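Local coordinates for hypothetical protein PH1320 (Pyrococcus horikoshii, PDB 2E87) that probably acts as a GTP-binding protein of the Obg type, related to the nucleolar GTPase NOG1, and is seen here with GDP bound, at residues T182-K185 with K191-I194; K185-A190 with T321-V326; A195-P198 with G203-V206. All coordinates share one frame; numbering follows the deposited sequence.

Overall arrangement
All three contacts belong to the Obg-type G domain. Contact 1, the first half of contact 2 and contact 3 follow closely between 182 and 206; contact 2 then reaches on to 321-326. Contacts 1 and 2 share helix 180-187, with centres about 10 Å apart, and meet where CD1 of L183 packs on CD1 of I323 at 3.7 Å. Contact 3, where strands 193-195 and 204-211 pair at the mixed sheet's border, has its centre about 11 Å from that of contact 1 and about 20 Å from that of contact 2. The helix after the phosphate-binding loop is packed against the residue leading into edge strand 193-195 and against helix 323-350, the last of the chain.

Contact 1: residues T182-K185 with K191-I194; sequences TLLK and KPEI. With GDP (guanosine-5'-diphosphate), chain F.
Helix 180-187 brings K185 up to P192, their CA atoms 6.7 Å apart, where the chain leaves the turn after the helix and is about to enter strand 193-195. P192 directs its ring at the helix and touches two neighbouring side chains. Its CG lies 3.5 Å from CD2 of L184, the leucine and the ring running alongside in opposing directions. The same CG meets CG of K185, also at 3.5 Å, and here the lysine chain crosses the ring at about a right angle; only its CG is used, and the rest runs on extended. One turn earlier, T182 grips GDP: its backbone N and its OG1 both donate to O1A, at 2.9 and 2.8 Å. With chi1 at -65°, OG1 sits beside the backbone N, which lets both donors reach one oxygen. A valine in its place would probably leave O1A with the amide alone from this residue and weaken the hold on the alpha phosphate. The helix divides its work along its length: its beginning, where the backbone N atoms of K180 and S181 also bond GDP, serves the nucleotide, while L184 and K185 give a small apolar seat to the proline.

Contact 2: residues K185-A190 with T321-V326; sequences KALTTA and TGIDLV
I323 and L187 meet at a slant, CG2 of the isoleucine 3.9 Å from CD1 of the leucine, and these two side chains form the middle of the contact. The same leucine methyl also reaches CG1 of V326 at 4.1 Å, but there the side chains cross at about a right angle, so CD1 bridges two residues that lie on one face of helix 323-350, three positions apart. The leucine is unusual in its torsions: chi1 is -123° and chi2 29°, both away from the staggered values, and this twist swings CD1 round to the other helix. On the isoleucine, CG2 stands opposite the backbone N (chi1 of -63° for CG1), which leaves both branches turned to the partner helix. A186, one residue before the leucine, offers its CB to CG1 of I323 at 4.2 Å, while CG2 lies 3.9 Å from the carbonyl O of A186.

Helix 323-350 starts right here: G322 takes the N-cap position, and its O accepts from N of V326 at 3.1 Å. V326 also packs on I315, and I323 lies near A317, one of the GDP-binding residues. The side chains meet through carbon atoms only, with one carbonyl O beside them, so the two helices are held here by close-fitting apolar burial, without a polar pair between these segments.

Contact 3: residues A195-P198 with G203-V206; sequences ASYP and GINV
CB of A195 sits at the apolar centre, 3.6 Å from CG2 of V206 and 4.0 Å from CG1 of I204. The valine branch that touches it is the one beside its own backbone N, and it reaches across to the alanine on the neighbouring strand. I204 holds CG1 between its backbone N and carbonyl carbon (chi1 64°), the sterically tight choice, and from there the chain extends until CD1 meets CD1 of Y197 at 4.0 Å. Methyl and ring approach at a slant, and the tyrosine continues past the isoleucine into a hydrophobic surround that includes L224, L243 and, from helix 76-86, F77 and L81. Here the G domain therefore packs against the helical N-terminal part of the chain.

The backbones beneath these side chains form an antiparallel hydrogen-bonded pair, A195 with I204, their CA atoms 5.3 Å apart. It is the last bridge of strand 193-195, an outermost strand of the mixed sheet of this G domain, and the segment beyond it leaves the sheet and returns through G203. N of A195 donates to O of I204 at 2.8 Å, and N of I204 donates back to O of A195 at 2.9 Å; both bonds are nearly straight, at 164°, and lie in the plane of the accepting carbonyl. The bare CA of G203 comes within 3.3 Å of O of A195. A side chain on that carbon would run into this oxygen, and the backbone conformation is itself suited to glycine.

Farther out, the phenolic OH of Y197 is hydrogen-bonded to the carbonyl O of A239. Its backbone O pairs with the hydroxyl of T200 in the connecting loop.

Contact 1: residues T182-K185 with K191-I194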
loop_
_atom_site.group_PDB
_atom_site.type_symbol
_atom_site.label_atom_id
_atom_site.label_comp_id
_atom_site.label_asym_id
_atom_site.label_seq_id
_atom_site.Cartn_x
_atom_site.Cartn_y
_atom_site.Cartn_z
ATOM N N THR A 182 0.245 -26.426 2.426
ATOM C CA THR A 182 0.523 -27.664 1.725
ATOM C C THR A 182 -0.198 -27.592 0.398
ATOM O O THR A 182 0.351 -27.981 -0.628
ATOM C CB THR A 182 0.027 -28.915 2.516
ATOM O OG1 THR A 182 0.763 -29.027 3.739
ATOM C CG2 THR A 182 0.234 -30.205 1.696
ATOM N N LEU A 183 -1.426 -27.085 0.420
ATOM C CA LEU A 183 -2.215 -26.962 -0.800
ATOM C C LEU A 183 -1.652 -25.886 -1.727
ATOM O O LEU A 183 -1.618 -26.055 -2.944
ATOM C CB LEU A 183 -3.671 -26.633 -0.476
ATOM C CG LEU A 183 -4.510 -26.300 -1.706
ATOM C CD1 LEU A 183 -4.542 -27.492 -2.659
ATOM C CD2 LEU A 183 -5.914 -25.953 -1.291
ATOM N N LEU A 184 -1.216 -24.771 -1.160
ATOM C CA LEU A 184 -0.667 -23.707 -1.982
ATOM C C LEU A 184 0.582 -24.208 -2.720
ATOM O O LEU A 184 0.774 -23.910 -3.892
ATOM C CB LEU A 184 -0.325 -22.488 -1.114
ATOM C CG LEU A 184 0.387 -21.303 -1.782
ATOM C CD1 LEU A 184 0.019 -19.984 -1.069
ATOM C CD2 LEU A 184 1.910 -21.557 -1.778
ATOM N N LYS A 185 1.424 -24.969 -2.029
ATOM C CA LYS A 185 2.646 -25.477 -2.635
ATOM C C LYS A 185 2.387 -26.555 -3.679
ATOM O O LYS A 185 3.148 -26.689 -4.623
ATOM C CB LYS A 185 3.601 -25.994 -1.556
ATOM C CG LYS A 185 4.160 -24.886 -0.700
ATOM C CD LYS A 185 4.939 -25.419 0.471
ATOM C CE LYS A 185 5.302 -24.294 1.415
ATOM N NZ LYS A 185 6.126 -24.782 2.553
ATOM N N LYS A 191 8.653 -22.028 -6.480
ATOM C CA LYS A 191 8.542 -22.112 -5.033
ATOM C C LYS A 191 7.807 -20.877 -4.532
ATOM O O LYS A 191 7.891 -19.798 -5.123
ATOM C CB LYS A 191 9.923 -22.210 -4.375
ATOM C CG LYS A 191 10.624 -23.544 -4.607
ATOM C CD LYS A 191 9.819 -24.719 -4.049
ATOM C CE LYS A 191 10.439 -26.059 -4.442
ATOM N NZ LYS A 191 11.844 -26.208 -3.958
ATOM N N PRO A 192 7.051 -21.029 -3.447
ATOM C CA PRO A 192 6.307 -19.898 -2.897
ATOM C C PRO A 192 7.246 -18.848 -2.327
ATOM O O PRO A 192 8.378 -19.139 -1.977
ATOM C CB PRO A 192 5.449 -20.540 -1.804
ATOM C CG PRO A 192 5.312 -21.970 -2.261
ATOM C CD PRO A 192 6.695 -22.280 -2.756
ATOM N N GLU A 193 6.767 -17.619 -2.251
ATOM C CA GLU A 193 7.540 -16.531 -1.676
ATOM C C GLU A 193 6.788 -16.098 -0.426
ATOM O O GLU A 193 5.704 -16.602 -0.146
ATOM C CB GLU A 193 7.662 -15.374 -2.671
ATOM C CG GLU A 193 8.673 -15.644 -3.769
ATOM C CD GLU A 193 8.784 -14.510 -4.762
ATOM O OE1 GLU A 193 8.956 -13.352 -4.327
ATOM O OE2 GLU A 193 8.705 -14.778 -5.981
ATOM N N ILE A 194 7.354 -15.184 0.341
ATOM C CA ILE A 194 6.675 -14.747 1.536
ATOM C C ILE A 194 6.407 -13.251 1.495
ATOM O O ILE A 194 7.328 -12.447 1.366
ATOM C CB ILE A 194 7.503 -15.103 2.781
ATOM C CG1 ILE A 194 7.606 -16.624 2.894
ATOM C CG2 ILE A 194 6.844 -14.538 4.039
ATOM C CD1 ILE A 194 8.541 -17.091 3.972
HETATM P PB GDP F . -1.752 -24.737 7.389
HETATM O O1B GDP F . -1.332 -24.362 8.797
HETATM O O2B GDP F . -3.360 -24.691 7.208
HETATM O O3B GDP F . -0.891 -24.231 6.228
HETATM O O3A GDP F . -1.474 -26.307 7.370
HETATM P PA GDP F . -0.262 -27.124 6.679
HETATM O O1A GDP F . -0.242 -26.923 5.204
HETATM O O2A GDP F . 1.136 -26.642 7.342
HETATM O "O5'" GDP F . -0.535 -28.677 6.993
HETATM C "C5'" GDP F . -0.513 -28.866 8.421
HETATM C "C4'" GDP F . -0.083 -30.308 8.749
HETATM O "O4'" GDP F . -1.000 -31.259 8.086
HETATM C "C3'" GDP F . 1.296 -30.705 8.220
HETATM O "O3'" GDP F . 2.328 -31.407 8.918
HETATM C "C2'" GDP F . 0.981 -31.192 6.792
HETATM O "O2'" GDP F . 2.015 -32.122 6.413
HETATM C "C1'" GDP F . -0.222 -32.056 7.110
HETATM N N9 GDP F . -1.064 -32.320 5.935
HETATM C C8 GDP F . -1.376 -31.455 4.918
HETATM N N7 GDP F . -2.150 -32.044 4.045
HETATM C C5 GDP F . -2.387 -33.318 4.444
HETATM C C6 GDP F . -3.140 -34.424 3.913
HETATM O O6 GDP F . -3.758 -34.319 2.858
HETATM N N1 GDP F . -3.151 -35.604 4.622
HETATM C C2 GDP F . -2.452 -35.725 5.819
HETATM N N2 GDP F . -2.481 -36.911 6.501
HETATM N N3 GDP F . -1.752 -34.714 6.313
HETATM C C4 GDP F . -1.693 -33.508 5.669
#

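Contact 2: residues K185-A190 with T321-V326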
loop_
_atom_site.group_PDB
_atom_site.type_symbol
_atom_site.label_atom_id
_atom_site.label_comp_id
_atom_site.label_asym_id
_atom_site.label_seq_id
_atom_site.Cartn_x
_atom_site.Cartn_y
_atom_site.Cartn_z
ATOM N N LYS A 185 1.424 -24.969 -2.029
ATOM C CA LYS A 185 2.646 -25.477 -2.635
ATOM C C LYS A 185 2.387 -26.555 -3.679
ATOM O O LYS A 185 3.148 -26.689 -4.623
ATOM C CB LYS A 185 3.601 -25.994 -1.556
ATOM C CG LYS A 185 4.160 -24.886 -0.700
ATOM C CD LYS A 185 4.939 -25.419 0.471
ATOM C CE LYS A 185 5.302 -24.294 1.415
ATOM N NZ LYS A 185 6.126 -24.782 2.553
ATOM N N ALA A 186 1.309 -27.309 -3.515
ATOM C CA ALA A 186 0.964 -28.360 -4.462
ATOM C C ALA A 186 0.345 -27.707 -5.692
ATOM O O ALA A 186 0.404 -28.231 -6.807
ATOM C CB ALA A 186 -0.042 -29.323 -3.827
ATOM N N LEU A 187 -0.241 -26.541 -5.467
ATOM C CA LEU A 187 -0.918 -25.793 -6.510
ATOM C C LEU A 187 0.033 -24.931 -7.342
ATOM O O LEU A 187 -0.159 -24.767 -8.546
ATOM C CB LEU A 187 -1.996 -24.921 -5.851
ATOM C CG LEU A 187 -3.485 -24.988 -6.210
ATOM C CD1 LEU A 187 -3.882 -26.369 -6.702
ATOM C CD2 LEU A 187 -4.293 -24.589 -4.977
ATOM N N THR A 188 1.075 -24.394 -6.719
ATOM C CA THR A 188 1.967 -23.525 -7.466
ATOM C C THR A 188 3.123 -24.209 -8.158
ATOM O O THR A 188 3.537 -25.305 -7.783
ATOM C CB THR A 188 2.539 -22.400 -6.584
ATOM O OG1 THR A 188 3.384 -22.954 -5.568
ATOM C CG2 THR A 188 1.418 -21.622 -5.944
ATOM N N THR A 189 3.636 -23.528 -9.178
ATOM C CA THR A 189 4.755 -24.008 -9.969
ATOM C C THR A 189 6.072 -23.674 -9.277
ATOM O O THR A 189 6.710 -24.544 -8.673
ATOM C CB THR A 189 4.750 -23.363 -11.347
ATOM O OG1 THR A 189 3.520 -23.673 -12.012
ATOM C CG2 THR A 189 5.918 -23.868 -12.164
ATOM N N ALA A 190 6.484 -22.416 -9.361
ATOM C CA ALA A 190 7.726 -21.998 -8.723
ATOM C C ALA A 190 7.556 -22.111 -7.219
ATOM O O ALA A 190 6.444 -22.276 -6.728
ATOM C CB ALA A 190 8.052 -20.568 -9.101
ATOM N N THR A 321 -3.776 -36.362 -4.088
ATOM C CA THR A 321 -5.087 -36.909 -4.435
ATOM C C THR A 321 -6.079 -35.744 -4.589
ATOM O O THR A 321 -6.404 -35.075 -3.607
ATOM C CB THR A 321 -5.624 -37.872 -3.314
ATOM O OG1 THR A 321 -4.633 -38.858 -2.989
ATOM C CG2 THR A 321 -6.891 -38.590 -3.777
ATOM N N GLY A 322 -6.540 -35.483 -5.812
ATOM C CA GLY A 322 -7.513 -34.419 -6.012
ATOM C C GLY A 322 -7.003 -33.019 -6.328
ATOM O O GLY A 322 -7.789 -32.162 -6.736
ATOM N N ILE A 323 -5.707 -32.776 -6.140
ATOM C CA ILE A 323 -5.124 -31.464 -6.421
ATOM C C ILE A 323 -5.482 -30.984 -7.821
ATOM O O ILE A 323 -5.815 -29.812 -8.025
ATOM C CB ILE A 323 -3.586 -31.496 -6.274
ATOM C CG1 ILE A 323 -3.223 -31.830 -4.827
ATOM C CG2 ILE A 323 -2.986 -30.167 -6.666
ATOM C CD1 ILE A 323 -3.988 -31.018 -3.803
ATOM N N ASP A 324 -5.436 -31.896 -8.784
ATOM C CA ASP A 324 -5.766 -31.550 -10.159
ATOM C C ASP A 324 -7.239 -31.171 -10.293
ATOM O O ASP A 324 -7.610 -30.391 -11.166
ATOM C CB ASP A 324 -5.398 -32.709 -11.089
ATOM C CG ASP A 324 -3.901 -33.014 -11.061
ATOM O OD1 ASP A 324 -3.107 -32.142 -11.486
ATOM O OD2 ASP A 324 -3.519 -34.116 -10.602
ATOM N N LEU A 325 -8.087 -31.704 -9.426
ATOM C CA LEU A 325 -9.494 -31.340 -9.492
ATOM C C LEU A 325 -9.619 -29.890 -9.021
ATOM O O LEU A 325 -10.458 -29.144 -9.517
ATOM C CB LEU A 325 -10.329 -32.251 -8.600
ATOM C CG LEU A 325 -10.428 -33.725 -9.020
ATOM C CD1 LEU A 325 -11.206 -34.520 -7.967
ATOM C CD2 LEU A 325 -11.121 -33.825 -10.372
ATOM N N VAL A 326 -8.776 -29.493 -8.068
ATOM C CA VAL A 326 -8.812 -28.126 -7.548
ATOM C C VAL A 326 -8.294 -27.133 -8.589
ATOM O O VAL A 326 -8.931 -26.105 -8.855
ATOM C CB VAL A 326 -7.964 -27.981 -6.252
ATOM C CG1 VAL A 326 -7.927 -26.517 -5.825
ATOM C CG2 VAL A 326 -8.557 -28.862 -5.130
#

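Contact 3: residues A195-P198 with G203-V206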
loop_
_atom_site.group_PDB
_atom_site.type_symbol
_atom_site.label_atom_id
_atom_site.label_comp_id
_atom_site.label_asym_id
_atom_site.label_seq_id
_atom_site.Cartn_x
_atom_site.Cartn_y
_atom_site.Cartn_z
ATOM N N ALA A 195 5.133 -12.884 1.575
ATOM C CA ALA A 195 4.754 -11.484 1.568
ATOM C C ALA A 195 4.525 -11.033 2.996
ATOM O O ALA A 195 4.016 -11.793 3.816
ATOM C CB ALA A 195 3.487 -11.280 0.764
ATOM N N SER A 196 4.916 -9.800 3.295
ATOM C CA SER A 196 4.707 -9.261 4.626
ATOM C C SER A 196 3.244 -8.906 4.717
ATOM O O SER A 196 2.647 -8.494 3.726
ATOM C CB SER A 196 5.542 -8.006 4.831
ATOM O OG SER A 196 6.912 -8.339 4.931
ATOM N N TYR A 197 2.641 -9.084 5.880
ATOM C CA TYR A 197 1.248 -8.713 6.001
ATOM C C TYR A 197 0.945 -8.186 7.394
ATOM O O TYR A 197 1.291 -8.811 8.395
ATOM C CB TYR A 197 0.344 -9.894 5.687
ATOM C CG TYR A 197 -1.017 -9.456 5.229
ATOM C CD1 TYR A 197 -1.342 -9.400 3.869
ATOM C CD2 TYR A 197 -1.986 -9.075 6.158
ATOM C CE1 TYR A 197 -2.608 -8.978 3.452
ATOM C CE2 TYR A 197 -3.239 -8.657 5.760
ATOM C CZ TYR A 197 -3.554 -8.613 4.412
ATOM O OH TYR A 197 -4.827 -8.248 4.060
ATOM N N PRO A 198 0.296 -7.017 7.475
ATOM C CA PRO A 198 -0.048 -6.413 8.767
ATOM C C PRO A 198 -0.757 -7.386 9.708
ATOM O O PRO A 198 -1.680 -8.092 9.301
ATOM C CB PRO A 198 -0.931 -5.245 8.362
ATOM C CG PRO A 198 -0.311 -4.824 7.053
ATOM C CD PRO A 198 -0.114 -6.145 6.361
ATOM N N GLY A 203 4.142 -13.454 8.097
ATOM C CA GLY A 203 3.674 -13.166 6.754
ATOM C C GLY A 203 2.876 -14.279 6.092
ATOM O O GLY A 203 2.461 -15.234 6.744
ATOM N N ILE A 204 2.672 -14.163 4.786
ATOM C CA ILE A 204 1.899 -15.154 4.060
ATOM C C ILE A 204 2.598 -15.684 2.804
ATOM O O ILE A 204 3.387 -14.990 2.167
ATOM C CB ILE A 204 0.516 -14.588 3.658
ATOM C CG1 ILE A 204 0.689 -13.426 2.675
ATOM C CG2 ILE A 204 -0.228 -14.119 4.894
ATOM C CD1 ILE A 204 -0.607 -12.939 2.080
ATOM N N ASN A 205 2.296 -16.928 2.459
ATOM C CA ASN A 205 2.871 -17.540 1.289
ATOM C C ASN A 205 2.168 -17.019 0.054
ATOM O O ASN A 205 0.958 -16.847 0.048
ATOM C CB ASN A 205 2.726 -19.051 1.363
ATOM C CG ASN A 205 3.428 -19.628 2.553
ATOM O OD1 ASN A 205 4.655 -19.639 2.616
ATOM N ND2 ASN A 205 2.656 -20.096 3.519
ATOM N N VAL A 206 2.948 -16.764 -0.988
ATOM C CA VAL A 206 2.413 -16.273 -2.238
ATOM C C VAL A 206 2.971 -17.105 -3.364
ATOM O O VAL A 206 4.185 -17.198 -3.538
ATOM C CB VAL A 206 2.833 -14.839 -2.532
ATOM C CG1 VAL A 206 2.255 -14.428 -3.864
ATOM C CG2 VAL A 206 2.383 -13.915 -1.427
#